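Local coordinates for uncharacterized protein (Bacteroides dorei DSM 17855, PDB 5TGF) that is functionally uncharacterised but is probably a serine hydrolase of the beta-lactamase-related family, with a calcium-binding site, at residues A65-A70 with P169-L174; A151-G156 with P197-G202; V71-D76 with I228-T233; L179-S184 with L203-N208; G60-A65 with R212-I217. All coordinates share one frame; numbering follows the deposited sequence.

Contact 1. Residues A65-A70 with P169-L174; sequences AAVIGA and PLFQEL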
# COMPACT_ATOMS: atom_id res chain seq x y z
N ALA A 65 2.66 -1.85 6.03
CA ALA A 65 3.90 -2.62 5.97
C ALA A 65 5.07 -1.86 6.65
O ALA A 65 5.91 -2.48 7.33
CB ALA A 65 4.26 -2.94 4.53
N ALA A 66 5.11 -0.55 6.47
CA ALA A 66 6.13 0.28 7.16
C ALA A 66 5.98 0.29 8.70
O ALA A 66 7.00 0.27 9.41
CB ALA A 66 6.12 1.69 6.62
N VAL A 67 4.75 0.27 9.22
CA VAL A 67 4.55 0.19 10.67
C VAL A 67 5.12 -1.14 11.19
O VAL A 67 5.87 -1.18 12.17
CB VAL A 67 3.07 0.33 11.04
CG1 VAL A 67 2.86 0.13 12.54
CG2 VAL A 67 2.52 1.68 10.63
N ILE A 68 4.79 -2.23 10.50
CA ILE A 68 5.29 -3.55 10.85
C ILE A 68 6.83 -3.62 10.71
O ILE A 68 7.51 -4.17 11.59
CB ILE A 68 4.60 -4.67 10.04
CG1 ILE A 68 3.09 -4.65 10.31
CG2 ILE A 68 5.25 -6.04 10.31
CD1 ILE A 68 2.31 -5.56 9.38
N GLY A 69 7.38 -3.03 9.66
CA GLY A 69 8.82 -2.92 9.53
C GLY A 69 9.48 -2.18 10.72
O GLY A 69 10.59 -2.53 11.14
N ALA A 70 8.85 -1.15 11.23
CA ALA A 70 9.40 -0.43 12.39
C ALA A 70 9.39 -1.30 13.68
O ALA A 70 10.29 -1.21 14.53
CB ALA A 70 8.68 0.88 12.60
N PRO A 169 -2.28 2.97 17.56
CA PRO A 169 -1.31 3.73 18.35
C PRO A 169 0.12 3.51 17.90
O PRO A 169 0.91 4.48 17.89
CB PRO A 169 -1.51 3.20 19.77
CG PRO A 169 -2.86 2.66 19.81
CD PRO A 169 -3.30 2.33 18.41
N LEU A 170 0.45 2.31 17.46
CA LEU A 170 1.76 2.05 16.88
C LEU A 170 2.05 2.88 15.64
O LEU A 170 3.14 3.41 15.47
CB LEU A 170 1.94 0.57 16.56
CG LEU A 170 2.16 -0.35 17.75
CD1 LEU A 170 2.11 -1.77 17.25
CD2 LEU A 170 3.52 -0.05 18.43
N PHE A 171 1.06 3.01 14.76
CA PHE A 171 1.23 3.83 13.58
C PHE A 171 1.57 5.26 13.98
O PHE A 171 2.44 5.87 13.36
CB PHE A 171 -0.05 3.83 12.74
CG PHE A 171 -0.06 4.86 11.65
CD1 PHE A 171 0.98 4.95 10.73
CD2 PHE A 171 -1.14 5.72 11.52
CE1 PHE A 171 0.96 5.93 9.74
CE2 PHE A 171 -1.15 6.69 10.56
CZ PHE A 171 -0.11 6.77 9.64
N GLN A 172 0.87 5.80 14.97
CA GLN A 172 1.10 7.18 15.38
C GLN A 172 2.48 7.29 16.04
O GLN A 172 3.20 8.22 15.76
CB GLN A 172 0.01 7.67 16.34
CG GLN A 172 -1.42 7.67 15.76
CD GLN A 172 -1.60 8.58 14.55
OE1 GLN A 172 -0.89 9.59 14.39
NE2 GLN A 172 -2.61 8.29 13.74
N GLU A 173 2.84 6.34 16.87
CA GLU A 173 4.12 6.42 17.60
C GLU A 173 5.33 6.28 16.65
O GLU A 173 6.26 7.10 16.70
CB GLU A 173 4.17 5.39 18.72
CG GLU A 173 5.52 5.36 19.44
CD GLU A 173 5.71 4.12 20.31
OE1 GLU A 173 4.73 3.36 20.53
OE2 GLU A 173 6.86 3.91 20.77
N LEU A 174 5.28 5.30 15.77
CA LEU A 174 6.45 4.86 15.00
C LEU A 174 6.61 5.49 13.60
O LEU A 174 7.71 5.53 13.07
CB LEU A 174 6.40 3.34 14.84
CG LEU A 174 6.47 2.51 16.11
CD1 LEU A 174 6.44 1.04 15.79
CD2 LEU A 174 7.71 2.85 16.93
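The phenyl ring of F171 is met obliquely by V67, whose CG2 lies 3.6 Å from one ortho carbon, F171 CD1. Elsewhere the same ring pairs edge-to-face with F186, touches V63 of helix 60-74, and is packed by M181. The contact is a buried helix-helix crossing between helix 60-74 and helix 167-179. The first of these is, by its position and the SxxK-like pattern at its start, probably the core helix that serine beta-lactamases and penicillin-recognising enzymes have behind the nucleophile. The two short axes approach to 9.7 Å at a crossing angle of 73°, steep enough that few residues on each side can meet. V67 carries most of the contact. With CG1 trans to the backbone N (chi1 175°), its two methyls divide the work: CG1 rests against L170 CB and the backbone N of F171, while CG2 leans on the ring and on F171 CA. This fits the short backbone separation, with V67 CA and F171 CA 5.7 Å apart. V67 and F171 side chains run at roughly a right angle to each other. No hydrogen bond spans the pair, so apolar packing alone joins the two segments. One turn further along, A70 packs on L174: the single methyl A70 CB sits 3.9 Å from L174 CD1 and 4.0 Å from L174 CB.

Contact 2. Residues A151-G156 with P197-G202; sequences AMQIAG and PMLGGG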
# COMPACT_ATOMS: atom_id res chain seq x y z
N ALA A 151 -5.18 -11.50 5.48
CA ALA A 151 -3.85 -11.90 5.92
C ALA A 151 -3.11 -10.78 6.59
O ALA A 151 -2.40 -11.01 7.58
CB ALA A 151 -3.04 -12.45 4.76
N MSE A 152 -3.30 -9.55 6.13
CA MSE A 152 -2.60 -8.41 6.73
C MSE A 152 -3.12 -8.12 8.10
O MSE A 152 -2.42 -7.51 8.91
CB MSE A 152 -2.58 -7.19 5.80
CG MSE A 152 -1.62 -7.52 4.66
SE MSE A 152 -1.52 -6.00 3.42
CE MSE A 152 -1.21 -4.53 4.68
N GLN A 153 -4.37 -8.50 8.39
CA GLN A 153 -4.89 -8.39 9.77
C GLN A 153 -4.06 -9.22 10.72
O GLN A 153 -3.73 -8.77 11.81
CB GLN A 153 -6.35 -8.81 9.89
CG GLN A 153 -7.30 -8.06 9.00
CD GLN A 153 -7.52 -6.64 9.45
OE1 GLN A 153 -6.75 -5.74 9.09
NE2 GLN A 153 -8.58 -6.43 10.22
N ILE A 154 -3.71 -10.42 10.30
CA ILE A 154 -2.87 -11.31 11.10
C ILE A 154 -1.48 -10.70 11.27
O ILE A 154 -0.97 -10.66 12.40
CB ILE A 154 -2.76 -12.70 10.46
CG1 ILE A 154 -4.15 -13.34 10.31
CG2 ILE A 154 -1.84 -13.60 11.27
CD1 ILE A 154 -4.06 -14.73 9.72
N ALA A 155 -0.90 -10.21 10.18
CA ALA A 155 0.40 -9.53 10.23
C ALA A 155 0.40 -8.39 11.22
O ALA A 155 1.32 -8.27 12.05
CB ALA A 155 0.83 -9.03 8.84
N GLY A 156 -0.63 -7.55 11.16
CA GLY A 156 -0.77 -6.47 12.09
C GLY A 156 -0.85 -6.93 13.55
O GLY A 156 -0.29 -6.29 14.44
N PRO A 197 -10.45 -4.14 5.26
CA PRO A 197 -10.23 -4.14 6.71
C PRO A 197 -9.17 -3.13 7.12
O PRO A 197 -8.62 -2.44 6.25
CB PRO A 197 -9.77 -5.56 7.02
CG PRO A 197 -9.33 -6.14 5.75
CD PRO A 197 -9.85 -5.31 4.60
N MSE A 198 -8.89 -3.02 8.41
CA MSE A 198 -8.00 -1.93 8.93
C MSE A 198 -6.76 -1.72 8.09
O MSE A 198 -6.51 -0.60 7.60
CB MSE A 198 -7.64 -2.23 10.40
CG MSE A 198 -6.95 -1.03 11.05
SE MSE A 198 -6.26 -1.48 12.85
CE MSE A 198 -8.02 -1.67 13.72
N LEU A 199 -5.88 -2.71 8.02
CA LEU A 199 -4.57 -2.49 7.42
C LEU A 199 -4.75 -2.40 5.91
O LEU A 199 -4.14 -1.54 5.23
CB LEU A 199 -3.57 -3.61 7.74
CG LEU A 199 -2.75 -3.42 9.05
CD1 LEU A 199 -3.68 -3.56 10.25
CD2 LEU A 199 -1.60 -4.39 9.15
N GLY A 200 -5.49 -3.35 5.37
CA GLY A 200 -5.54 -3.48 3.91
C GLY A 200 -6.21 -2.29 3.23
O GLY A 200 -5.83 -1.88 2.13
N GLY A 201 -7.21 -1.71 3.89
CA GLY A 201 -8.03 -0.70 3.30
C GLY A 201 -8.51 0.42 4.20
O GLY A 201 -9.25 1.25 3.72
N GLY A 202 -8.02 0.52 5.44
CA GLY A 202 -8.60 1.46 6.38
C GLY A 202 -8.08 2.88 6.38
O GLY A 202 -8.72 3.77 6.97
O HOH W 1 -10.59 -4.30 10.31
O HOH W 2 -5.88 -5.87 6.63
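This is a mixed polar and apolar contact, buried deep in the fold, in which a glutamine on helix 150-163 meets the start of the short helix 198-201. The polar evidence centres on Q153. Its OE1 accepts a weak hydrogen bond from L199 N, long at 3.3 Å but nearly straight, with an N-H...O angle of 176°. A bend at chi2 (-72°) turns the amide back toward the helix start. Two waters extend its grip: one accepts from M198 N and, weakly, from Q153 NE2; the other donates to Q153 OE1 and accepts from G200 N. Three consecutive backbone N-H groups of the helix start are therefore met by one side chain, directly or through water. The amide also lies against P197, the N-cap residue, whose CB is 3.5 Å from Q153 CD; a cis peptide bond precedes this proline. The apolar half belongs to L199. Its CD2 packs tightly on M152 O at 3.2 Å and also on the bare CA of G156, 3.7 Å away, while L199 CB touches the selenomethionine methyl M152 CE. Around the pair, helix 125-133 packs on the stem of Q153 and helix 100-103 on A151 and A155. M152 and L199 lean on helix 60-74, whose K61 NZ is hydrogen-bonded to G200 O, and strand 204-205 follows soon after helix 198-201.

Contact 3. Residues V71-D76 with I228-T233; sequences VVDRTD and ILKPET
D73 holds this contact with both its carboxylate oxygens and its backbone carbonyl. OD2 receives K230 N at 2.9 Å and 173°, the N-H arriving from above the carboxylate plane by 37°. OD1 receives the hydroxyl of T233; the modelled 2.5 Å between T233 OG1 and D73 OD1 is unusually short, and its exact length is doubtful. From the other direction K230 reaches back along D73, and its NZ donates to D73 O at 3.0 Å, in the carbonyl plane and on a lone pair. The next shell is water. One molecule donates to D73 OD2 and I228 O and accepts weakly from R74 NH1; a second donates to I228 O and accepts weakly from R74 NH2. R74 NH1 is itself hydrogen-bonded to A70 O. Behind D73 the end of helix 60-74 is tied down at V71 O, which R74 N and T75 OG1 approach from opposite faces. V72 and T75 of this segment are calcium ligands in a structure of the protein, though no calcium is bound to this chain. The carboxylate thus faces the N-terminal end of helix 231-238, whose N-cap position is K230. Such a setting, with K230 NZ 4.1 Å from D73 OD1, near but beyond a salt bridge, probably favours the ionised form of D73.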
# COMPACT_ATOMS: atom_id res chain seq x y z
N VAL A 71 8.43 -2.19 13.77
CA VAL A 71 8.37 -3.16 14.85
C VAL A 71 9.44 -4.22 14.67
O VAL A 71 10.14 -4.59 15.63
CB VAL A 71 6.95 -3.79 14.96
CG1 VAL A 71 6.91 -4.91 15.97
CG2 VAL A 71 5.94 -2.71 15.29
N VAL A 72 9.61 -4.72 13.45
CA VAL A 72 10.67 -5.67 13.16
C VAL A 72 12.05 -5.08 13.52
O VAL A 72 12.90 -5.80 14.02
CB VAL A 72 10.64 -6.10 11.69
CG1 VAL A 72 11.95 -6.75 11.25
CG2 VAL A 72 9.44 -7.03 11.46
N ASP A 73 12.24 -3.81 13.26
CA ASP A 73 13.48 -3.13 13.59
C ASP A 73 13.76 -3.09 15.12
O ASP A 73 14.92 -3.04 15.52
CB ASP A 73 13.49 -1.71 13.02
CG ASP A 73 13.69 -1.67 11.49
OD1 ASP A 73 13.98 -2.73 10.88
OD2 ASP A 73 13.53 -0.59 10.89
N ARG A 74 12.72 -3.07 15.94
CA ARG A 74 12.80 -2.82 17.40
C ARG A 74 12.62 -4.06 18.30
O ARG A 74 12.71 -3.95 19.52
CB ARG A 74 11.73 -1.82 17.82
CG ARG A 74 12.01 -0.39 17.45
CD ARG A 74 10.75 0.44 17.62
NE ARG A 74 10.99 1.86 17.42
CZ ARG A 74 11.23 2.42 16.25
NH1 ARG A 74 11.24 1.70 15.13
NH2 ARG A 74 11.43 3.72 16.19
N THR A 75 12.26 -5.20 17.73
CA THR A 75 11.87 -6.38 18.53
C THR A 75 12.48 -7.63 17.89
O THR A 75 13.15 -7.55 16.88
CB THR A 75 10.35 -6.55 18.58
OG1 THR A 75 9.86 -6.79 17.25
CG2 THR A 75 9.65 -5.33 19.19
N ASP A 76 12.23 -8.79 18.49
CA ASP A 76 12.61 -10.07 17.90
C ASP A 76 11.68 -10.52 16.76
O ASP A 76 11.91 -11.55 16.13
CB ASP A 76 12.62 -11.14 19.01
CG ASP A 76 13.16 -12.49 18.54
OD1 ASP A 76 14.30 -12.57 18.05
OD2 ASP A 76 12.45 -13.50 18.70
N ILE A 228 13.97 6.26 10.61
CA ILE A 228 12.57 5.86 10.85
C ILE A 228 12.40 4.36 10.56
O ILE A 228 11.78 3.62 11.32
CB ILE A 228 11.59 6.71 10.01
CG1 ILE A 228 11.83 8.20 10.27
CG2 ILE A 228 10.14 6.29 10.29
CD1 ILE A 228 11.67 8.58 11.72
N LEU A 229 13.01 3.92 9.47
CA LEU A 229 13.18 2.51 9.18
C LEU A 229 14.66 2.26 8.88
O LEU A 229 15.33 3.10 8.29
CB LEU A 229 12.34 2.13 7.94
CG LEU A 229 10.81 2.13 8.17
CD1 LEU A 229 10.12 1.99 6.81
CD2 LEU A 229 10.41 1.02 9.15
N LYS A 230 15.13 1.07 9.20
CA LYS A 230 16.47 0.68 8.78
C LYS A 230 16.57 0.48 7.27
O LYS A 230 15.62 0.03 6.63
CB LYS A 230 16.86 -0.60 9.48
CG LYS A 230 17.02 -0.44 10.97
CD LYS A 230 17.89 -1.55 11.50
CE LYS A 230 17.88 -1.56 13.02
NZ LYS A 230 17.12 -2.74 13.50
N PRO A 231 17.72 0.85 6.68
CA PRO A 231 17.87 0.71 5.23
C PRO A 231 17.57 -0.68 4.74
O PRO A 231 16.91 -0.84 3.70
CB PRO A 231 19.36 1.04 5.00
CG PRO A 231 19.75 1.88 6.16
CD PRO A 231 18.95 1.37 7.32
N GLU A 232 17.99 -1.71 5.50
CA GLU A 232 17.72 -3.09 5.10
C GLU A 232 16.24 -3.44 5.07
O GLU A 232 15.79 -4.28 4.30
CB GLU A 232 18.46 -4.10 5.99
CG GLU A 232 18.22 -3.94 7.47
CD GLU A 232 19.27 -3.07 8.16
OE1 GLU A 232 19.85 -2.15 7.51
OE2 GLU A 232 19.49 -3.30 9.37
N THR A 233 15.48 -2.81 5.96
CA THR A 233 14.04 -3.04 6.07
C THR A 233 13.33 -2.48 4.84
O THR A 233 12.53 -3.18 4.23
CB THR A 233 13.54 -2.43 7.35
OG1 THR A 233 14.21 -3.06 8.45
CG2 THR A 233 11.99 -2.56 7.48
O HOH W 3 12.72 1.48 12.73
O HOH W 4 10.16 4.48 13.62

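Contact 4. Residues L179-S184 with L203-N208; sequences LGMTHS and LCTTLN
Two hydroxyls are brought together by their first torsions: S184 OG stands beside its backbone N (chi1 -63°), and T205 OG1 points trans to its own (chi1 -163°). T205 donates, and OG1 and OG lie 2.7 Å apart. S184 OG is hydrogen-bonded to D209 OD2 as well, so this buried oxygen has two partners, and the carboxylate would probably polarise the S184-T205 pair. The backbones come close here too: S184 CA and T205 CA are 4.4 Å apart, and S184 CA makes a CA-H...O contact of 3.2 Å with C204 O. In the fold, the contact joins the loop after helix 167-179 to the strand-to-helix passage that leads from strand 204-205 into helix 207-218. Helix 167-179 ends in a Schellman motif at G180, whose phi is positive. At the other end T206 is the N-cap, and its OG1 takes the hydrogen bond of D209 N. D209 also receives T182 N on OD1 and H183 N on OD2, so the start of the helix fastens the loop through one aspartate. Strand 204-205 pairs antiparallel with strand 54-55. The methyl of T206 faces the loop: CG2 touches H183 CB at 3.8 Å. One water lies within hydrogen-bonding distance of both T206 OG1, at 2.7 Å, and H183 ND1, at 3.0 Å. The selenomethionine M181 approaches T205, its CE methyl 4.2 Å from T205 OG1.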
# COMPACT_ATOMS: atom_id res chain seq x y z
N LEU A 179 7.32 11.62 11.51
CA LEU A 179 7.27 12.27 10.19
C LEU A 179 6.42 13.55 10.14
O LEU A 179 6.36 14.21 9.11
CB LEU A 179 6.78 11.29 9.12
CG LEU A 179 7.76 10.14 8.85
CD1 LEU A 179 7.19 9.17 7.83
CD2 LEU A 179 9.14 10.62 8.42
N GLY A 180 5.70 13.87 11.21
CA GLY A 180 4.82 15.00 11.21
C GLY A 180 3.56 14.82 10.36
O GLY A 180 3.00 15.80 9.86
N MSE A 181 3.11 13.57 10.22
CA MSE A 181 1.83 13.30 9.59
C MSE A 181 0.75 13.57 10.64
O MSE A 181 0.67 12.86 11.63
CB MSE A 181 1.76 11.84 9.11
CG MSE A 181 2.74 11.55 7.96
SE MSE A 181 2.86 9.59 7.77
CE MSE A 181 1.18 9.23 6.83
N THR A 182 -0.07 14.58 10.46
CA THR A 182 -1.01 14.96 11.55
C THR A 182 -2.47 14.70 11.31
O THR A 182 -3.28 14.93 12.21
CB THR A 182 -0.86 16.44 11.92
OG1 THR A 182 -1.03 17.23 10.75
CG2 THR A 182 0.53 16.67 12.55
N HIS A 183 -2.83 14.20 10.13
CA HIS A 183 -4.22 13.95 9.84
C HIS A 183 -4.44 12.54 9.27
O HIS A 183 -5.28 12.37 8.40
CB HIS A 183 -4.72 15.00 8.83
CG HIS A 183 -4.64 16.40 9.33
ND1 HIS A 183 -3.67 17.28 8.91
CD2 HIS A 183 -5.39 17.07 10.24
CE1 HIS A 183 -3.83 18.44 9.54
NE2 HIS A 183 -4.85 18.33 10.36
N SER A 184 -3.66 11.57 9.70
CA SER A 184 -3.78 10.21 9.20
C SER A 184 -4.21 9.22 10.27
O SER A 184 -3.83 9.36 11.43
CB SER A 184 -2.46 9.75 8.59
OG SER A 184 -2.14 10.55 7.47
N LEU A 203 -6.90 3.10 5.79
CA LEU A 203 -6.17 4.35 5.93
C LEU A 203 -6.94 5.57 5.41
O LEU A 203 -7.48 5.59 4.27
CB LEU A 203 -4.79 4.27 5.24
CG LEU A 203 -3.95 5.55 5.40
CD1 LEU A 203 -3.56 5.80 6.85
CD2 LEU A 203 -2.68 5.50 4.57
N CYS A 204 -7.07 6.55 6.30
CA CYS A 204 -7.52 7.89 5.97
C CYS A 204 -6.29 8.81 6.06
O CYS A 204 -5.58 8.75 7.05
CB CYS A 204 -8.58 8.32 6.98
SG CYS A 204 -9.44 9.85 6.54
N THR A 205 -6.03 9.61 5.01
CA THR A 205 -4.84 10.44 4.96
C THR A 205 -5.05 11.70 4.09
O THR A 205 -6.15 12.01 3.69
CB THR A 205 -3.62 9.62 4.52
OG1 THR A 205 -2.39 10.32 4.83
CG2 THR A 205 -3.66 9.28 3.06
N THR A 206 -3.99 12.46 3.92
CA THR A 206 -4.04 13.68 3.10
C THR A 206 -2.87 13.63 2.12
O THR A 206 -1.92 12.87 2.33
CB THR A 206 -3.91 14.93 3.98
OG1 THR A 206 -2.65 14.90 4.65
CG2 THR A 206 -5.01 14.98 5.04
N LEU A 207 -2.89 14.51 1.13
CA LEU A 207 -1.75 14.67 0.25
C LEU A 207 -0.48 15.02 1.04
O LEU A 207 0.55 14.36 0.84
CB LEU A 207 -2.00 15.75 -0.79
CG LEU A 207 -0.81 16.04 -1.72
CD1 LEU A 207 -0.56 14.84 -2.62
CD2 LEU A 207 -1.00 17.31 -2.54
N ASN A 208 -0.58 15.99 1.96
CA ASN A 208 0.60 16.47 2.69
C ASN A 208 1.16 15.38 3.59
O ASN A 208 2.36 15.18 3.61
CB ASN A 208 0.29 17.75 3.50
CG ASN A 208 0.04 18.96 2.61
OD1 ASN A 208 0.47 18.99 1.45
ND2 ASN A 208 -0.70 19.94 3.14
O HOH W 5 -2.39 17.09 6.19

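Contact 5. Residues G60-A65 with R212-I217; sequences GKWVAA and RFLKMI
W62 and F213 bury the most surface, and they meet edge-to-face. The edge of the F213 ring is turned toward the face of the W62 five-membered ring, with centroids 5.2 Å apart and planes at 83°. The nearest atoms are F213 CE2 and W62 CG, at 3.8 Å. With F213 CG trans to the backbone N, the ring extends far enough for its CZ to lie 3.7 Å from W62 O. V63, third by surface covered, takes a face of the phenyl: its CG2 is 3.8 Å from the F213 centroid and only 7° off the ring normal, a CH-pi contact. I217 CG1 lies against the opposite face. The contact packs helix 60-74 against helix 207-218, their short axes 11.4 Å apart and crossed at 56°. The first segment carries K61, whose NZ bonds S58 OG, Y147 OH and G200 O; this pattern is consistent with the SxxK and tyrosine motifs of serine beta-lactamases. I296 of strand 293-297 touches both W62 and I217, bringing the six-stranded sheet up to the pair. On the W62 face used by F213, L214 CD2 sits over the six-membered ring, 4.0 Å from its centroid. I217 CG2 meets W62 CZ2 obliquely.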
# COMPACT_ATOMS: atom_id res chain seq x y z
N GLY A 60 -2.99 2.50 1.76
CA GLY A 60 -2.49 2.22 3.10
C GLY A 60 -1.69 0.95 3.31
O GLY A 60 -1.02 0.84 4.34
N LYS A 61 -1.70 0.01 2.36
CA LYS A 61 -0.92 -1.23 2.53
C LYS A 61 0.57 -0.91 2.68
O LYS A 61 1.25 -1.53 3.48
CB LYS A 61 -1.16 -2.23 1.40
CG LYS A 61 -2.49 -2.96 1.48
CD LYS A 61 -2.64 -4.02 0.38
CE LYS A 61 -3.90 -4.85 0.51
NZ LYS A 61 -5.17 -4.13 0.21
N TRP A 62 1.03 0.06 1.91
CA TRP A 62 2.44 0.48 1.94
C TRP A 62 2.79 1.02 3.32
O TRP A 62 3.81 0.67 3.89
CB TRP A 62 2.69 1.54 0.87
CG TRP A 62 4.14 1.70 0.44
CD1 TRP A 62 5.29 1.20 1.04
CD2 TRP A 62 4.57 2.39 -0.73
NE1 TRP A 62 6.40 1.53 0.29
CE2 TRP A 62 5.99 2.28 -0.79
CE3 TRP A 62 3.90 3.08 -1.73
CZ2 TRP A 62 6.74 2.84 -1.81
CZ3 TRP A 62 4.63 3.60 -2.78
CH2 TRP A 62 6.05 3.47 -2.82
N VAL A 63 1.95 1.90 3.82
CA VAL A 63 2.12 2.49 5.17
C VAL A 63 2.01 1.42 6.25
O VAL A 63 2.80 1.41 7.19
CB VAL A 63 1.12 3.63 5.42
CG1 VAL A 63 1.33 4.23 6.82
CG2 VAL A 63 1.23 4.69 4.33
N ALA A 64 1.08 0.49 6.12
CA ALA A 64 0.94 -0.55 7.15
C ALA A 64 2.13 -1.50 7.20
O ALA A 64 2.61 -1.87 8.28
CB ALA A 64 -0.35 -1.32 6.92
N ALA A 65 2.66 -1.85 6.03
CA ALA A 65 3.90 -2.62 5.97
C ALA A 65 5.07 -1.86 6.65
O ALA A 65 5.91 -2.48 7.33
CB ALA A 65 4.26 -2.94 4.53
N ARG A 212 4.97 13.06 3.01
CA ARG A 212 6.01 12.90 4.04
C ARG A 212 6.47 11.47 4.18
O ARG A 212 7.69 11.19 4.31
CB ARG A 212 5.57 13.43 5.42
CG ARG A 212 5.26 14.93 5.44
CD ARG A 212 4.42 15.29 6.65
NE ARG A 212 4.20 16.72 6.71
CZ ARG A 212 4.97 17.57 7.38
NH1 ARG A 212 5.96 17.12 8.12
NH2 ARG A 212 4.73 18.85 7.32
N PHE A 213 5.50 10.54 4.15
CA PHE A 213 5.78 9.12 4.16
C PHE A 213 6.66 8.67 2.98
O PHE A 213 7.64 7.97 3.18
CB PHE A 213 4.45 8.32 4.12
CG PHE A 213 4.64 6.84 3.98
CD1 PHE A 213 5.10 6.08 5.03
CD2 PHE A 213 4.46 6.21 2.74
CE1 PHE A 213 5.34 4.72 4.89
CE2 PHE A 213 4.69 4.84 2.58
CZ PHE A 213 5.14 4.09 3.66
N LEU A 214 6.27 9.07 1.77
CA LEU A 214 7.00 8.69 0.54
C LEU A 214 8.45 9.26 0.53
O LEU A 214 9.39 8.55 0.16
CB LEU A 214 6.24 9.16 -0.70
CG LEU A 214 5.01 8.34 -1.10
CD1 LEU A 214 4.28 9.06 -2.22
CD2 LEU A 214 5.37 6.92 -1.48
N LYS A 215 8.62 10.48 1.02
CA LYS A 215 9.95 11.08 1.16
C LYS A 215 10.84 10.20 2.04
O LYS A 215 11.99 9.90 1.68
CB LYS A 215 9.85 12.48 1.75
CG LYS A 215 11.18 13.24 1.82
CD LYS A 215 11.08 14.57 2.55
CE LYS A 215 12.45 15.26 2.57
NZ LYS A 215 12.42 16.55 3.31
N MSE A 216 10.32 9.77 3.18
CA MSE A 216 11.01 8.83 4.05
C MSE A 216 11.41 7.58 3.33
O MSE A 216 12.54 7.11 3.47
CB MSE A 216 10.15 8.54 5.29
CG MSE A 216 10.89 7.65 6.31
SE MSE A 216 10.52 5.74 6.03
CE MSE A 216 8.58 5.72 6.42
N ILE A 217 10.48 6.95 2.60
CA ILE A 217 10.79 5.73 1.89
C ILE A 217 11.85 5.98 0.81
O ILE A 217 12.74 5.15 0.61
CB ILE A 217 9.49 5.13 1.24
CG1 ILE A 217 8.53 4.66 2.33
CG2 ILE A 217 9.80 3.95 0.35
CD1 ILE A 217 9.00 3.47 3.15

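Helix 60-74 runs through the set, giving contact 5 its first segment at the start, contact 1 its middle and contact 3 its end; contacts 5 and 1 share A65. Their centres are about 10 Å apart from 5 to 1 and from 1 to 3. Contact 2 lies about 13 Å from contact 1 and touches it through I68, while G200 O and K61 NZ join it to contact 5. Contact 4 shares helix 207-218 with contact 5 and lies farthest from contact 3, about 21 Å between centres. Along the chain, contacts 1, 2 and 4 nest inside the loop closed by contact 5. Helix 60-74 thus links the probable active-site end to the calcium-site end.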